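Long-range contact in aspartokinase 1, chloroplastic (Arabidopsis thaliana, PDB 2CDQ), which phosphorylates L-aspartate with ATP, the first step toward lysine, threonine, methionine and isoleucine, and binds lysine and S-adenosylmethionine as allosteric effectors: residues S113-L125 / Y142-I154. Numbering follows the deposited sequence.
With LYS (lysine), chain D.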
ATOM      1  N   SER A 113      -4.442 -40.772  37.128  1.00 68.90           N
ATOM      2  CA  SER A 113      -4.262 -39.820  38.227  1.00 69.25           C
ATOM      3  C   SER A 113      -3.857 -38.420  37.779  1.00 69.27           C
ATOM      4  O   SER A 113      -4.594 -37.456  38.009  1.00 69.39           O
ATOM      5  CB  SER A 113      -3.256 -40.355  39.241  1.00 69.25           C
ATOM      6  OG  SER A 113      -3.759 -41.522  39.852  1.00 70.17           O
ATOM      7  N   VAL A 114      -2.698 -38.317  37.132  1.00 69.21           N
ATOM      8  CA  VAL A 114      -2.134 -37.018  36.767  1.00 69.08           C
ATOM      9  C   VAL A 114      -3.138 -36.205  35.953  1.00 68.94           C
ATOM     10  O   VAL A 114      -3.406 -35.043  36.272  1.00 69.10           O
ATOM     11  CB  VAL A 114      -0.794 -37.151  36.002  1.00 69.15           C
ATOM     12  CG1 VAL A 114      -0.072 -35.808  35.945  1.00 69.07           C
ATOM     13  CG2 VAL A 114       0.099 -38.208  36.651  1.00 69.13           C
ATOM     14  N   ILE A 115      -3.711 -36.835  34.931  1.00 68.63           N
ATOM     15  CA  ILE A 115      -4.708 -36.190  34.076  1.00 68.44           C
ATOM     16  C   ILE A 115      -5.926 -35.705  34.866  1.00 68.27           C
ATOM     17  O   ILE A 115      -6.390 -34.579  34.660  1.00 68.38           O
ATOM     18  CB  ILE A 115      -5.108 -37.103  32.878  1.00 68.43           C
ATOM     19  CG1 ILE A 115      -4.179 -36.862  31.686  1.00 68.71           C
ATOM     20  CG2 ILE A 115      -6.533 -36.841  32.421  1.00 68.34           C
ATOM     21  CD1 ILE A 115      -2.730 -37.268  31.909  1.00 69.27           C
ATOM     22  N   LEU A 116      -6.418 -36.540  35.783  1.00 67.93           N
ATOM     23  CA  LEU A 116      -7.604 -36.213  36.580  1.00 67.58           C
ATOM     24  C   LEU A 116      -7.409 -34.968  37.440  1.00 67.24           C
ATOM     25  O   LEU A 116      -8.340 -34.178  37.610  1.00 67.34           O
ATOM     26  CB  LEU A 116      -8.035 -37.402  37.450  1.00 67.64           C
ATOM     27  CG  LEU A 116      -8.746 -38.579  36.765  1.00 68.06           C
ATOM     28  CD1 LEU A 116      -8.836 -39.769  37.716  1.00 68.09           C
ATOM     29  CD2 LEU A 116     -10.137 -38.203  36.238  1.00 68.10           C
ATOM     30  N   THR A 117      -6.199 -34.794  37.968  1.00 66.62           N
ATOM     31  CA  THR A 117      -5.869 -33.616  38.763  1.00 66.11           C
ATOM     32  C   THR A 117      -5.945 -32.355  37.904  1.00 65.67           C
ATOM     33  O   THR A 117      -6.489 -31.331  38.333  1.00 65.64           O
ATOM     34  CB  THR A 117      -4.469 -33.747  39.414  1.00 66.21           C
ATOM     35  OG1 THR A 117      -4.471 -34.854  40.326  1.00 66.43           O
ATOM     36  CG2 THR A 117      -4.088 -32.475  40.172  1.00 65.83           C
ATOM     37  N   TYR A 118      -5.412 -32.444  36.688  1.00 64.96           N
ATOM     38  CA  TYR A 118      -5.386 -31.304  35.780  1.00 64.38           C
ATOM     39  C   TYR A 118      -6.777 -30.891  35.307  1.00 64.35           C
ATOM     40  O   TYR A 118      -7.036 -29.703  35.101  1.00 64.11           O
ATOM     41  CB  TYR A 118      -4.460 -31.582  34.594  1.00 64.21           C
ATOM     42  CG  TYR A 118      -3.025 -31.176  34.848  1.00 63.21           C
ATOM     43  CD1 TYR A 118      -2.134 -32.036  35.497  1.00 62.46           C
ATOM     44  CD2 TYR A 118      -2.560 -29.927  34.448  1.00 62.69           C
ATOM     45  CE1 TYR A 118      -0.817 -31.659  35.735  1.00 61.95           C
ATOM     46  CE2 TYR A 118      -1.249 -29.541  34.683  1.00 62.47           C
ATOM     47  CZ  TYR A 118      -0.385 -30.410  35.325  1.00 62.11           C
ATOM     48  OH  TYR A 118       0.911 -30.019  35.552  1.00 61.96           O
ATOM     49  N   LEU A 119      -7.668 -31.870  35.152  1.00 64.36           N
ATOM     50  CA  LEU A 119      -9.045 -31.604  34.747  1.00 64.43           C
ATOM     51  C   LEU A 119      -9.840 -30.965  35.884  1.00 64.97           C
ATOM     52  O   LEU A 119     -10.653 -30.063  35.648  1.00 64.87           O
ATOM     53  CB  LEU A 119      -9.729 -32.877  34.244  1.00 64.19           C
ATOM     54  CG  LEU A 119      -9.157 -33.550  32.988  1.00 63.35           C
ATOM     55  CD1 LEU A 119      -9.914 -34.824  32.677  1.00 62.24           C
ATOM     56  CD2 LEU A 119      -9.182 -32.625  31.777  1.00 62.74           C
ATOM     57  N   GLU A 120      -9.594 -31.431  37.110  1.00 65.64           N
ATOM     58  CA  GLU A 120     -10.146 -30.808  38.317  1.00 66.42           C
ATOM     59  C   GLU A 120      -9.835 -29.317  38.323  1.00 66.40           C
ATOM     60  O   GLU A 120     -10.738 -28.485  38.430  1.00 66.30           O
ATOM     61  CB  GLU A 120      -9.562 -31.454  39.577  1.00 66.79           C
ATOM     62  CG  GLU A 120     -10.110 -32.837  39.916  1.00 69.24           C
ATOM     63  CD  GLU A 120     -11.494 -32.799  40.559  1.00 72.64           C
ATOM     64  OE1 GLU A 120     -12.052 -33.903  40.819  1.00 73.51           O
ATOM     65  OE2 GLU A 120     -12.019 -31.678  40.808  1.00 73.75           O
ATOM     66  N   GLU A 121      -8.547 -29.001  38.196  1.00 66.57           N
ATOM     67  CA  GLU A 121      -8.059 -27.630  38.101  1.00 66.75           C
ATOM     68  C   GLU A 121      -8.783 -26.813  37.032  1.00 66.48           C
ATOM     69  O   GLU A 121      -9.260 -25.713  37.313  1.00 66.48           O
ATOM     70  CB  GLU A 121      -6.559 -27.626  37.813  1.00 66.99           C
ATOM     71  CG  GLU A 121      -5.672 -27.389  39.021  1.00 68.75           C
ATOM     72  CD  GLU A 121      -4.308 -26.832  38.623  1.00 71.31           C
ATOM     73  OE1 GLU A 121      -4.267 -25.803  37.902  1.00 71.32           O
ATOM     74  OE2 GLU A 121      -3.279 -27.421  39.031  1.00 72.64           O
ATOM     75  N   LEU A 122      -8.856 -27.355  35.814  1.00 66.28           N
ATOM     76  CA  LEU A 122      -9.515 -26.686  34.689  1.00 65.89           C
ATOM     77  C   LEU A 122     -10.941 -26.265  35.035  1.00 65.78           C
ATOM     78  O   LEU A 122     -11.324 -25.115  34.814  1.00 65.61           O
ATOM     79  CB  LEU A 122      -9.498 -27.575  33.437  1.00 65.73           C
ATOM     80  CG  LEU A 122     -10.287 -27.119  32.202  1.00 65.37           C
ATOM     81  CD1 LEU A 122      -9.838 -25.749  31.711  1.00 65.65           C
ATOM     82  CD2 LEU A 122     -10.162 -28.143  31.090  1.00 65.32           C
ATOM     83  N   GLU A 123     -11.711 -27.201  35.585  1.00 65.81           N
ATOM     84  CA  GLU A 123     -13.073 -26.922  36.034  1.00 65.95           C
ATOM     85  C   GLU A 123     -13.093 -25.858  37.142  1.00 66.13           C
ATOM     86  O   GLU A 123     -13.969 -24.988  37.163  1.00 66.20           O
ATOM     87  CB  GLU A 123     -13.753 -28.213  36.505  1.00 65.87           C
ATOM     88  CG  GLU A 123     -15.250 -28.076  36.766  1.00 65.44           C
ATOM     89  CD  GLU A 123     -15.972 -29.412  36.810  1.00 65.24           C
ATOM     90  OE1 GLU A 123     -15.398 -30.432  36.369  1.00 64.76           O
ATOM     91  OE2 GLU A 123     -17.129 -29.436  37.277  1.00 65.64           O
ATOM     92  N   GLN A 124     -12.121 -25.929  38.049  1.00 66.15           N
ATOM     93  CA  GLN A 124     -11.994 -24.937  39.109  1.00 66.33           C
ATOM     94  C   GLN A 124     -11.705 -23.544  38.550  1.00 66.16           C
ATOM     95  O   GLN A 124     -12.291 -22.556  39.010  1.00 66.45           O
ATOM     96  CB  GLN A 124     -10.922 -25.349  40.124  1.00 66.51           C
ATOM     97  CG  GLN A 124     -11.312 -26.535  41.004  1.00 67.64           C
ATOM     98  CD  GLN A 124     -12.576 -26.281  41.810  1.00 69.24           C
ATOM     99  OE1 GLN A 124     -13.630 -26.859  41.535  1.00 69.81           O
ATOM    100  NE2 GLN A 124     -12.479 -25.403  42.803  1.00 69.90           N
ATOM    101  N   LEU A 125     -10.818 -23.470  37.555  1.00 65.72           N
ATOM    102  CA  LEU A 125     -10.460 -22.191  36.937  1.00 65.25           C
ATOM    103  C   LEU A 125     -11.654 -21.556  36.242  1.00 65.11           C
ATOM    104  O   LEU A 125     -11.868 -20.349  36.345  1.00 65.11           O
ATOM    105  CB  LEU A 125      -9.306 -22.357  35.946  1.00 65.12           C
ATOM    106  CG  LEU A 125      -8.830 -21.066  35.268  1.00 65.07           C
ATOM    107  CD1 LEU A 125      -7.918 -20.257  36.173  1.00 64.86           C
ATOM    108  CD2 LEU A 125      -8.128 -21.382  33.971  1.00 65.82           C
ATOM    109  N   TYR A 142      -3.196 -18.816  30.847  1.00 61.00           N
ATOM    110  CA  TYR A 142      -3.198 -19.917  31.803  1.00 60.32           C
ATOM    111  C   TYR A 142      -4.181 -20.997  31.356  1.00 59.67           C
ATOM    112  O   TYR A 142      -3.839 -22.178  31.321  1.00 59.03           O
ATOM    113  CB  TYR A 142      -3.522 -19.413  33.219  1.00 60.40           C
ATOM    114  CG  TYR A 142      -3.427 -20.478  34.293  1.00 60.56           C
ATOM    115  CD1 TYR A 142      -2.189 -20.994  34.687  1.00 61.08           C
ATOM    116  CD2 TYR A 142      -4.573 -20.966  34.918  1.00 60.53           C
ATOM    117  CE1 TYR A 142      -2.098 -21.979  35.671  1.00 61.38           C
ATOM    118  CE2 TYR A 142      -4.496 -21.945  35.901  1.00 60.98           C
ATOM    119  CZ  TYR A 142      -3.257 -22.449  36.273  1.00 61.65           C
ATOM    120  OH  TYR A 142      -3.180 -23.423  37.248  1.00 62.21           O
ATOM    121  N   LEU A 143      -5.388 -20.565  30.989  1.00 59.37           N
ATOM    122  CA  LEU A 143      -6.449 -21.441  30.507  1.00 59.10           C
ATOM    123  C   LEU A 143      -5.951 -22.354  29.379  1.00 59.24           C
ATOM    124  O   LEU A 143      -5.998 -23.583  29.508  1.00 59.20           O
ATOM    125  CB  LEU A 143      -7.640 -20.603  30.034  1.00 58.88           C
ATOM    126  CG  LEU A 143      -9.091 -21.093  30.125  1.00 58.77           C
ATOM    127  CD1 LEU A 143      -9.981 -20.180  29.305  1.00 58.13           C
ATOM    128  CD2 LEU A 143      -9.281 -22.521  29.657  1.00 59.36           C
ATOM    129  N   VAL A 144      -5.448 -21.765  28.293  1.00 59.28           N
ATOM    130  CA  VAL A 144      -5.005 -22.574  27.153  1.00 59.52           C
ATOM    131  C   VAL A 144      -3.788 -23.462  27.461  1.00 59.85           C
ATOM    132  O   VAL A 144      -3.563 -24.451  26.761  1.00 60.16           O
ATOM    133  CB  VAL A 144      -4.784 -21.755  25.830  1.00 59.51           C
ATOM    134  CG1 VAL A 144      -5.783 -20.620  25.701  1.00 59.25           C
ATOM    135  CG2 VAL A 144      -3.375 -21.235  25.722  1.00 59.39           C
ATOM    136  N   SER A 145      -3.025 -23.127  28.508  1.00 59.98           N
ATOM    137  CA  SER A 145      -1.828 -23.900  28.869  1.00 60.00           C
ATOM    138  C   SER A 145      -2.174 -25.342  29.246  1.00 60.21           C
ATOM    139  O   SER A 145      -1.360 -26.248  29.071  1.00 60.33           O
ATOM    140  CB  SER A 145      -1.024 -23.217  29.986  1.00 60.01           C
ATOM    141  OG  SER A 145      -1.551 -23.473  31.284  1.00 59.79           O
ATOM    142  N   PHE A 146      -3.392 -25.542  29.740  1.00 60.31           N
ATOM    143  CA  PHE A 146      -3.892 -26.874  30.071  1.00 60.34           C
ATOM    144  C   PHE A 146      -3.855 -27.815  28.881  1.00 60.31           C
ATOM    145  O   PHE A 146      -3.616 -29.007  29.036  1.00 60.46           O
ATOM    146  CB  PHE A 146      -5.315 -26.783  30.606  1.00 60.36           C
ATOM    147  CG  PHE A 146      -5.388 -26.375  32.041  1.00 60.37           C
ATOM    148  CD1 PHE A 146      -5.443 -27.333  33.043  1.00 59.97           C
ATOM    149  CD2 PHE A 146      -5.394 -25.034  32.396  1.00 60.29           C
ATOM    150  CE1 PHE A 146      -5.514 -26.963  34.368  1.00 59.92           C
ATOM    151  CE2 PHE A 146      -5.458 -24.657  33.723  1.00 60.22           C
ATOM    152  CZ  PHE A 146      -5.518 -25.621  34.711  1.00 60.12           C
ATOM    153  N   GLY A 147      -4.091 -27.268  27.695  1.00 60.22           N
ATOM    154  CA  GLY A 147      -4.090 -28.053  26.476  1.00 60.23           C
ATOM    155  C   GLY A 147      -2.831 -28.866  26.304  1.00 60.12           C
ATOM    156  O   GLY A 147      -2.878 -30.090  26.323  1.00 60.17           O
ATOM    157  N   GLU A 148      -1.704 -28.178  26.148  1.00 60.25           N
ATOM    158  CA  GLU A 148      -0.411 -28.828  25.933  1.00 60.37           C
ATOM    159  C   GLU A 148       0.085 -29.539  27.185  1.00 60.24           C
ATOM    160  O   GLU A 148       0.823 -30.519  27.092  1.00 60.46           O
ATOM    161  CB  GLU A 148       0.641 -27.822  25.458  1.00 60.46           C
ATOM    162  CG  GLU A 148       0.378 -27.221  24.080  1.00 61.29           C
ATOM    163  CD  GLU A 148      -0.732 -26.174  24.077  1.00 62.68           C
ATOM    164  OE1 GLU A 148      -1.168 -25.780  22.976  1.00 63.73           O
ATOM    165  OE2 GLU A 148      -1.174 -25.743  25.163  1.00 63.09           O
ATOM    166  N   CYS A 149      -0.324 -29.048  28.352  1.00 59.99           N
ATOM    167  CA  CYS A 149       0.034 -29.699  29.607  1.00 59.88           C
ATOM    168  C   CYS A 149      -0.582 -31.086  29.712  1.00 59.56           C
ATOM    169  O   CYS A 149       0.069 -32.023  30.178  1.00 59.67           O
ATOM    170  CB  CYS A 149      -0.365 -28.839  30.799  1.00 59.95           C
ATOM    171  SG  CYS A 149       0.700 -27.409  30.987  1.00 60.91           S
ATOM    172  N   LEU A 150      -1.834 -31.209  29.274  1.00 59.03           N
ATOM    173  CA  LEU A 150      -2.497 -32.498  29.199  1.00 58.40           C
ATOM    174  C   LEU A 150      -1.853 -33.336  28.104  1.00 58.51           C
ATOM    175  O   LEU A 150      -1.379 -34.449  28.349  1.00 58.52           O
ATOM    176  CB  LEU A 150      -3.978 -32.311  28.914  1.00 57.90           C
ATOM    177  CG  LEU A 150      -4.841 -31.819  30.066  1.00 57.59           C
ATOM    178  CD1 LEU A 150      -6.142 -31.275  29.516  1.00 57.76           C
ATOM    179  CD2 LEU A 150      -5.108 -32.927  31.062  1.00 57.67           C
ATOM    180  N   SER A 151      -1.820 -32.769  26.903  1.00 58.56           N
ATOM    181  CA  SER A 151      -1.314 -33.431  25.711  1.00 58.61           C
ATOM    182  C   SER A 151       0.021 -34.139  25.936  1.00 58.43           C
ATOM    183  O   SER A 151       0.121 -35.354  25.759  1.00 58.49           O
ATOM    184  CB  SER A 151      -1.184 -32.410  24.590  1.00 58.64           C
ATOM    185  OG  SER A 151      -0.650 -33.009  23.430  1.00 60.22           O
ATOM    186  N   THR A 152       1.039 -33.375  26.327  1.00 58.25           N
ATOM    187  CA  THR A 152       2.376 -33.922  26.558  1.00 57.93           C
ATOM    188  C   THR A 152       2.410 -35.037  27.608  1.00 57.91           C
ATOM    189  O   THR A 152       3.072 -36.055  27.400  1.00 58.04           O
ATOM    190  CB  THR A 152       3.399 -32.827  26.940  1.00 57.94           C
ATOM    191  OG1 THR A 152       2.825 -31.931  27.903  1.00 57.24           O
ATOM    192  CG2 THR A 152       3.817 -32.052  25.709  1.00 57.79           C
ATOM    193  N   ARG A 153       1.691 -34.841  28.718  1.00 57.61           N
ATOM    194  CA  ARG A 153       1.669 -35.805  29.830  1.00 57.25           C
ATOM    195  C   ARG A 153       1.067 -37.164  29.457  1.00 57.00           C
ATOM    196  O   ARG A 153       1.567 -38.208  29.882  1.00 56.92           O
ATOM    197  CB  ARG A 153       0.960 -35.220  31.052  1.00 57.17           C
ATOM    198  CG  ARG A 153       1.862 -34.358  31.908  1.00 57.36           C
ATOM    199  CD  ARG A 153       1.103 -33.666  33.032  1.00 57.52           C
ATOM    200  NE  ARG A 153       1.989 -32.815  33.822  1.00 58.06           N
ATOM    201  CZ  ARG A 153       2.412 -31.609  33.450  1.00 59.39           C
ATOM    202  NH1 ARG A 153       2.036 -31.080  32.293  1.00 60.42           N
ATOM    203  NH2 ARG A 153       3.218 -30.920  34.241  1.00 60.25           N
ATOM    204  N   ILE A 154      -0.004 -37.140  28.669  1.00 56.73           N
ATOM    205  CA  ILE A 154      -0.595 -38.364  28.143  1.00 56.42           C
ATOM    206  C   ILE A 154       0.434 -39.090  27.277  1.00 56.77           C
ATOM    207  O   ILE A 154       0.727 -40.267  27.505  1.00 56.85           O
ATOM    208  CB  ILE A 154      -1.898 -38.086  27.354  1.00 56.08           C
ATOM    209  CG1 ILE A 154      -3.021 -37.705  28.319  1.00 55.90           C
ATOM    210  CG2 ILE A 154      -2.305 -39.296  26.544  1.00 55.05           C
ATOM    211  CD1 ILE A 154      -4.247 -37.098  27.668  1.00 55.88           C
TER
HETATM  212  N   LYS D 601      -1.713 -26.108  20.566  0.60 57.49           N
HETATM  213  CA  LYS D 601      -2.643 -25.559  19.537  0.60 57.63           C
HETATM  214  C   LYS D 601      -2.918 -26.574  18.411  0.60 57.67           C
HETATM  215  O   LYS D 601      -3.370 -27.689  18.682  0.60 57.63           O
HETATM  216  CB  LYS D 601      -2.111 -24.225  18.993  0.60 57.62           C
HETATM  217  CG  LYS D 601      -0.619 -24.224  18.658  0.60 57.82           C
HETATM  218  CD  LYS D 601      -0.227 -22.981  17.881  0.60 58.36           C
HETATM  219  CE  LYS D 601      -0.773 -23.007  16.459  0.60 58.59           C
HETATM  220  NZ  LYS D 601      -0.400 -21.774  15.714  0.60 58.59           N
HETATM  221  OXT LYS D 601      -2.711 -26.338  17.216  0.60 57.64           O
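The phenol of Y142 donates a hydrogen bond to the carboxylate of E121, 2.7 Å from OH to OE1. The oxygen is met nearly along its C-O axis, at the ring edge, and the ring and carboxylate planes are nearly parallel, 11° apart. Tyrosine suits this margin because its rim serves an apolar neighbour: both L125 methyls meet Y142 CD2, CD1 at 3.6 Å, and L125 CD2 also touches L143. Broad, flat and wholly apolar, the F146 ring fills, as a knob, the buried hole formed by Y118, E121, L122 and L125, with L122 CA over one face. Y118, partly exposed, returns the knob between F146, C149, L150 and R153, its ring long enough to reach from F146 to the R153 guanidinium.

This interlocking joins two antiparallel helices of the amino acid kinase domain, their axes 10.3 Å apart at closest approach. Residues 142-154 lie between residues 113-125 and strand 209-219, toward which S145, E148 and T152 reach. E148, a substrate-binding residue, hydrogen-bonds the alpha-amino N of a bound lysine through OE1, away from the helix pairing.

Aliphatic branches fit the buried seam: L150 CD2 meets Y118 CB at 3.8 Å, and I115 CD1 packs on I154 CG1. R153 combines a long apolar stem, touched by V114, with a flat cationic end. Extended to NE, it then turns so that NH1 bonds C149 O at 3.0 Å, close to the guanidinium plane; NH2 forms a salt bridge with D170. Y118 CZ sits 3.6 Å above the guanidinium plane, over its centre, the tyrosine ring tilted 40° to it.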